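Local coordinates for protein fasciclin-1 (Drosophila melanogaster, PDB 1O70) that serves as a neural cell adhesion molecule, the chain here holding its third and fourth FAS1 domains, at residues R25-V30 against I50-N55; Q205-D210 against I303-L308. All blocks are in the same frame, centred on the assembly; numbering follows the deposited sequence.

How the contacts relate
Contact 1 and contact 2 lie in different FAS1 domains of the same chain, on opposite sides of its centre. Their centres are about 40 Å apart and their nearest atoms about 22 Å apart, and they do not touch. Contact 1 comes wholly before contact 2 in the chain. Contact 1 joins helix 21-33 to strand 48-53 and the turn after it, 20 residues apart at the closest ends. Contact 2 joins helix 201-210 to the segment following strand 298-303, 93 residues apart at the closest ends. A sulfate ion, most likely picked up from the crystallisation solution, sits at contact 1; contact 2 has a bridging water instead.

Contact 1 of 2, residues R25-V30 against I50-N55; sequences RKFYEV and ILAPSN. With SO4 (sulfate ion), chain D.
Phe27 holds CG anti to its own backbone N (chi1 -175°), which carries its ring out from helix 21-33 over the side chain of Ile50. On the strand, Ile50 CG2 is likewise anti to the backbone N, and this methyl meets the ring. It lies 3.9 Å from the centroid of the Phe27 ring, 19° off the ring normal, as a CH-pi contact over one face. Pro53 approaches obliquely, with its CD 4.1 Å from Phe27 CD1. Ala52 CB lies beside the root of the same side chain, 4.4 Å from Phe27 CB. These apolar contacts form the buried part of the interface.

The other end is polar and gathers round a sulfate ion. Arg25 turns its guanidinium edge to the ion. Its NH2 gives a hydrogen bond to sulfate O1 at 2.9 Å, and NH1 and NH2 both make weak bonds to O4. Lys26 brings NZ to 3.2 Å from sulfate O3. Asn55 ND2 lies over one face of the guanidinium, 3.5 Å from Arg25 NH2, and gives a long, weak bond to sulfate O1. Within the helix, Arg25 NH1 also forms a salt bridge with Glu29 OE2 at 3.1 Å, its hydrogen bond weak, so two negative groups share this guanidinium.

This is packing of a helix against the mixed sheet of the third FAS1 domain. The axes of the helix segment 25-30 and the strand segment 50-53 cross at 95° and come within 8.2 Å. Ser54 is the N-cap of helix 55-60, with OG bonded to Ala57 N. Trp58 of that helix packs on Lys26 and Pro53, and Leu77 of helix 70-79 packs on Phe27. Strand 48-53 runs parallel to strand 145-150, where Val147 touches Ile50.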
# COMPACT_ATOMS: atom_id res chain seq x y z
N ARG A 25 -16.02 -14.74 -15.50
CA ARG A 25 -16.17 -14.45 -16.92
C ARG A 25 -15.79 -13.00 -17.19
O ARG A 25 -15.22 -12.69 -18.23
CB ARG A 25 -17.60 -14.70 -17.40
CG ARG A 25 -18.59 -13.73 -16.82
CD ARG A 25 -19.67 -13.38 -17.82
NE ARG A 25 -20.58 -12.39 -17.23
CZ ARG A 25 -20.34 -11.09 -17.19
NH1 ARG A 25 -19.23 -10.59 -17.73
NH2 ARG A 25 -21.20 -10.28 -16.58
N LYS A 26 -16.12 -12.13 -16.24
CA LYS A 26 -15.82 -10.71 -16.36
C LYS A 26 -14.31 -10.51 -16.32
O LYS A 26 -13.75 -9.72 -17.09
CB LYS A 26 -16.48 -9.93 -15.22
CG LYS A 26 -16.22 -8.44 -15.26
CD LYS A 26 -16.83 -7.81 -16.50
CE LYS A 26 -16.58 -6.31 -16.54
NZ LYS A 26 -17.28 -5.67 -17.69
N PHE A 27 -13.64 -11.23 -15.41
CA PHE A 27 -12.20 -11.13 -15.28
C PHE A 27 -11.59 -11.46 -16.64
O PHE A 27 -10.72 -10.74 -17.13
CB PHE A 27 -11.68 -12.09 -14.21
CG PHE A 27 -10.19 -11.97 -13.94
CD1 PHE A 27 -9.70 -10.95 -13.13
CD2 PHE A 27 -9.29 -12.87 -14.50
CE1 PHE A 27 -8.32 -10.83 -12.87
CE2 PHE A 27 -7.91 -12.76 -14.25
CZ PHE A 27 -7.43 -11.74 -13.44
N TYR A 28 -12.06 -12.53 -17.26
CA TYR A 28 -11.52 -12.92 -18.56
C TYR A 28 -11.92 -11.95 -19.66
O TYR A 28 -11.16 -11.73 -20.61
CB TYR A 28 -11.95 -14.35 -18.91
CG TYR A 28 -11.34 -15.38 -18.00
CD1 TYR A 28 -12.13 -16.42 -17.47
CD2 TYR A 28 -9.98 -15.34 -17.65
CE1 TYR A 28 -11.58 -17.38 -16.63
CE2 TYR A 28 -9.43 -16.30 -16.81
CZ TYR A 28 -10.24 -17.33 -16.30
OH TYR A 28 -9.72 -18.31 -15.49
N GLU A 29 -13.10 -11.37 -19.55
CA GLU A 29 -13.51 -10.40 -20.55
C GLU A 29 -12.55 -9.22 -20.48
O GLU A 29 -12.08 -8.74 -21.51
CB GLU A 29 -14.94 -9.93 -20.29
CG GLU A 29 -15.96 -10.75 -21.04
CD GLU A 29 -17.36 -10.34 -20.69
OE1 GLU A 29 -17.61 -9.12 -20.54
OE2 GLU A 29 -18.22 -11.25 -20.56
N VAL A 30 -12.24 -8.77 -19.27
CA VAL A 30 -11.30 -7.67 -19.11
C VAL A 30 -9.95 -8.05 -19.74
O VAL A 30 -9.31 -7.22 -20.39
CB VAL A 30 -11.08 -7.29 -17.63
CG1 VAL A 30 -9.95 -6.27 -17.51
CG2 VAL A 30 -12.37 -6.70 -17.06
N ILE A 50 -5.99 -16.58 -8.44
CA ILE A 50 -6.55 -15.36 -8.98
C ILE A 50 -7.53 -14.72 -8.01
O ILE A 50 -8.36 -15.40 -7.40
CB ILE A 50 -7.30 -15.67 -10.29
CG1 ILE A 50 -6.31 -16.27 -11.30
CG2 ILE A 50 -7.97 -14.40 -10.82
CD1 ILE A 50 -6.94 -16.66 -12.62
N LEU A 51 -7.42 -13.40 -7.86
CA LEU A 51 -8.33 -12.65 -7.01
C LEU A 51 -9.22 -11.95 -8.01
O LEU A 51 -8.83 -10.94 -8.60
CB LEU A 51 -7.58 -11.61 -6.16
CG LEU A 51 -6.52 -12.13 -5.18
CD1 LEU A 51 -6.10 -11.00 -4.24
CD2 LEU A 51 -7.08 -13.29 -4.34
N ALA A 52 -10.40 -12.51 -8.25
CA ALA A 52 -11.32 -11.95 -9.23
C ALA A 52 -12.31 -10.98 -8.60
O ALA A 52 -13.11 -11.36 -7.75
CB ALA A 52 -12.06 -13.06 -9.95
N PRO A 53 -12.25 -9.71 -9.00
CA PRO A 53 -13.17 -8.70 -8.46
C PRO A 53 -14.59 -9.07 -8.85
O PRO A 53 -14.82 -9.57 -9.96
CB PRO A 53 -12.73 -7.41 -9.15
CG PRO A 53 -11.29 -7.65 -9.46
CD PRO A 53 -11.25 -9.09 -9.88
N SER A 54 -15.55 -8.83 -7.96
CA SER A 54 -16.95 -9.12 -8.26
C SER A 54 -17.37 -8.20 -9.40
O SER A 54 -16.70 -7.21 -9.67
CB SER A 54 -17.83 -8.81 -7.05
OG SER A 54 -17.84 -7.42 -6.82
N ASN A 55 -18.47 -8.53 -10.07
CA ASN A 55 -18.95 -7.71 -11.17
C ASN A 55 -19.33 -6.33 -10.67
O ASN A 55 -19.19 -5.33 -11.38
CB ASN A 55 -20.17 -8.35 -11.83
CG ASN A 55 -19.96 -9.82 -12.10
OD1 ASN A 55 -19.96 -10.64 -11.18
ND2 ASN A 55 -19.75 -10.15 -13.36
S SO4 D . -20.91 -7.07 -16.88
O1 SO4 D . -20.42 -7.62 -15.60
O2 SO4 D . -22.38 -7.03 -16.88
O3 SO4 D . -20.37 -5.71 -17.07
O4 SO4 D . -20.44 -7.93 -17.99

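Contact 2 of 2, residues Q205-D210 against I303-L308; sequences QKTELD and IDYPLL
The Tyr305 ring reaches across to helix 201-210 and meets three of its side chains in different ways. Lys206 comes to the ring edge, near its plane, with its CB 4.1 Å from Tyr305 CE1. Thr207 crosses the ring obliquely, and its OG1 lies 3.3 Å from Tyr305 CE1. The Asp210 carboxylate is turned 73° from the ring plane, with OD2 3.0 Å from Tyr305 OH. With CG anti to the backbone N (chi1 -165°), the Tyr305 side chain runs out to the helix. Pro306 CD sits 3.4 Å above one face of the Tyr305 ring, toward its rim.

Thr207 and Pro306 lie alongside, pointing opposite ways, with Thr207 OG1 3.3 Å from Pro306 CG. This hydroxyl is hydrogen-bonded to Gly203 O, one turn back in the helix. The methyl of Thr207 points elsewhere and meets Leu308 CD2 at 4.2 Å, the two side chains crossing at about a right angle. Beside the ring, the extended Lys206 chain brings NZ to a water at 2.9 Å. That water in turn donates to Asp304 O, bridging helix and loop.

Pro306 also packs on Pro199 and His234. The whole is structural packing in the fourth FAS1 domain. It joins helix 201-210, which follows strand 193-199, to the end of strand 298-303; the two strands are parallel neighbours in the mixed sheet of this FAS1 fold.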
# COMPACT_ATOMS: atom_id res chain seq x y z
N GLN A 205 6.42 1.81 17.69
CA GLN A 205 6.64 0.99 18.89
C GLN A 205 8.13 0.93 19.16
O GLN A 205 8.57 0.96 20.30
CB GLN A 205 6.07 -0.42 18.70
CG GLN A 205 4.55 -0.44 18.55
CD GLN A 205 4.02 -1.74 17.97
OE1 GLN A 205 2.91 -1.79 17.43
NE2 GLN A 205 4.80 -2.81 18.08
N LYS A 206 8.92 0.84 18.09
CA LYS A 206 10.36 0.80 18.24
C LYS A 206 10.84 2.13 18.81
O LYS A 206 11.74 2.16 19.66
CB LYS A 206 11.02 0.55 16.90
CG LYS A 206 10.86 -0.88 16.42
CD LYS A 206 11.47 -1.04 15.05
CE LYS A 206 11.37 -2.48 14.56
NZ LYS A 206 11.93 -2.62 13.17
N THR A 207 10.23 3.22 18.36
CA THR A 207 10.58 4.55 18.83
C THR A 207 10.24 4.67 20.32
O THR A 207 10.91 5.41 21.05
CB THR A 207 9.82 5.61 18.04
OG1 THR A 207 10.21 5.54 16.66
CG2 THR A 207 10.11 7.00 18.57
N GLU A 208 9.21 3.96 20.75
CA GLU A 208 8.82 3.98 22.16
C GLU A 208 9.93 3.37 23.01
O GLU A 208 10.19 3.83 24.12
CB GLU A 208 7.51 3.21 22.37
CG GLU A 208 6.79 3.54 23.68
CD GLU A 208 7.38 2.83 24.89
OE1 GLU A 208 7.10 3.27 26.04
OE2 GLU A 208 8.10 1.82 24.71
N LEU A 209 10.59 2.34 22.49
CA LEU A 209 11.68 1.69 23.22
C LEU A 209 12.90 2.59 23.24
O LEU A 209 13.60 2.68 24.24
CB LEU A 209 12.04 0.36 22.57
CG LEU A 209 10.94 -0.71 22.57
CD1 LEU A 209 11.37 -1.89 21.69
CD2 LEU A 209 10.67 -1.17 23.99
N ASP A 210 13.16 3.27 22.12
CA ASP A 210 14.32 4.15 22.03
C ASP A 210 14.20 5.43 22.84
O ASP A 210 15.15 5.84 23.51
CB ASP A 210 14.59 4.56 20.58
CG ASP A 210 15.19 3.45 19.75
OD1 ASP A 210 16.08 2.73 20.26
OD2 ASP A 210 14.78 3.31 18.56
N ILE A 303 6.99 3.16 5.91
CA ILE A 303 8.37 2.93 6.29
C ILE A 303 8.53 2.20 7.62
O ILE A 303 7.60 2.13 8.42
CB ILE A 303 9.14 4.25 6.27
CG1 ILE A 303 8.60 5.23 7.30
CG2 ILE A 303 9.01 4.87 4.87
CD1 ILE A 303 9.34 6.56 7.30
N ASP A 304 9.72 1.64 7.84
CA ASP A 304 10.02 0.85 9.04
C ASP A 304 10.26 1.66 10.30
O ASP A 304 10.05 1.17 11.41
CB ASP A 304 11.25 -0.02 8.81
CG ASP A 304 10.93 -1.35 8.17
OD1 ASP A 304 11.84 -1.93 7.55
OD2 ASP A 304 9.78 -1.85 8.30
N TYR A 305 10.71 2.90 10.13
CA TYR A 305 11.03 3.75 11.26
C TYR A 305 10.81 5.19 10.82
O TYR A 305 11.08 5.55 9.67
CB TYR A 305 12.49 3.54 11.66
CG TYR A 305 12.87 4.08 13.02
CD1 TYR A 305 12.49 3.41 14.19
CD2 TYR A 305 13.59 5.28 13.15
CE1 TYR A 305 12.82 3.92 15.45
CE2 TYR A 305 13.93 5.79 14.41
CZ TYR A 305 13.54 5.11 15.56
OH TYR A 305 13.83 5.61 16.81
N PRO A 306 10.32 6.04 11.73
CA PRO A 306 10.06 7.45 11.42
C PRO A 306 11.33 8.28 11.22
O PRO A 306 12.37 7.96 11.80
CB PRO A 306 9.25 7.92 12.62
CG PRO A 306 9.80 7.08 13.73
CD PRO A 306 9.93 5.72 13.11
N LEU A 307 11.27 9.30 10.38
CA LEU A 307 12.42 10.16 10.15
C LEU A 307 12.64 10.94 11.45
O LEU A 307 12.11 12.04 11.61
CB LEU A 307 12.14 11.12 9.00
CG LEU A 307 11.85 10.42 7.68
CD1 LEU A 307 11.37 11.42 6.65
CD2 LEU A 307 13.11 9.69 7.21
N LEU A 308 13.43 10.38 12.37
CA LEU A 308 13.68 11.02 13.65
C LEU A 308 15.10 10.81 14.16
O LEU A 308 15.64 9.71 14.09
CB LEU A 308 12.67 10.50 14.68
CG LEU A 308 12.38 11.34 15.93
CD1 LEU A 308 11.78 12.67 15.52
CD2 LEU A 308 11.43 10.59 16.84
O HOH W 1 9.42 -1.77 11.96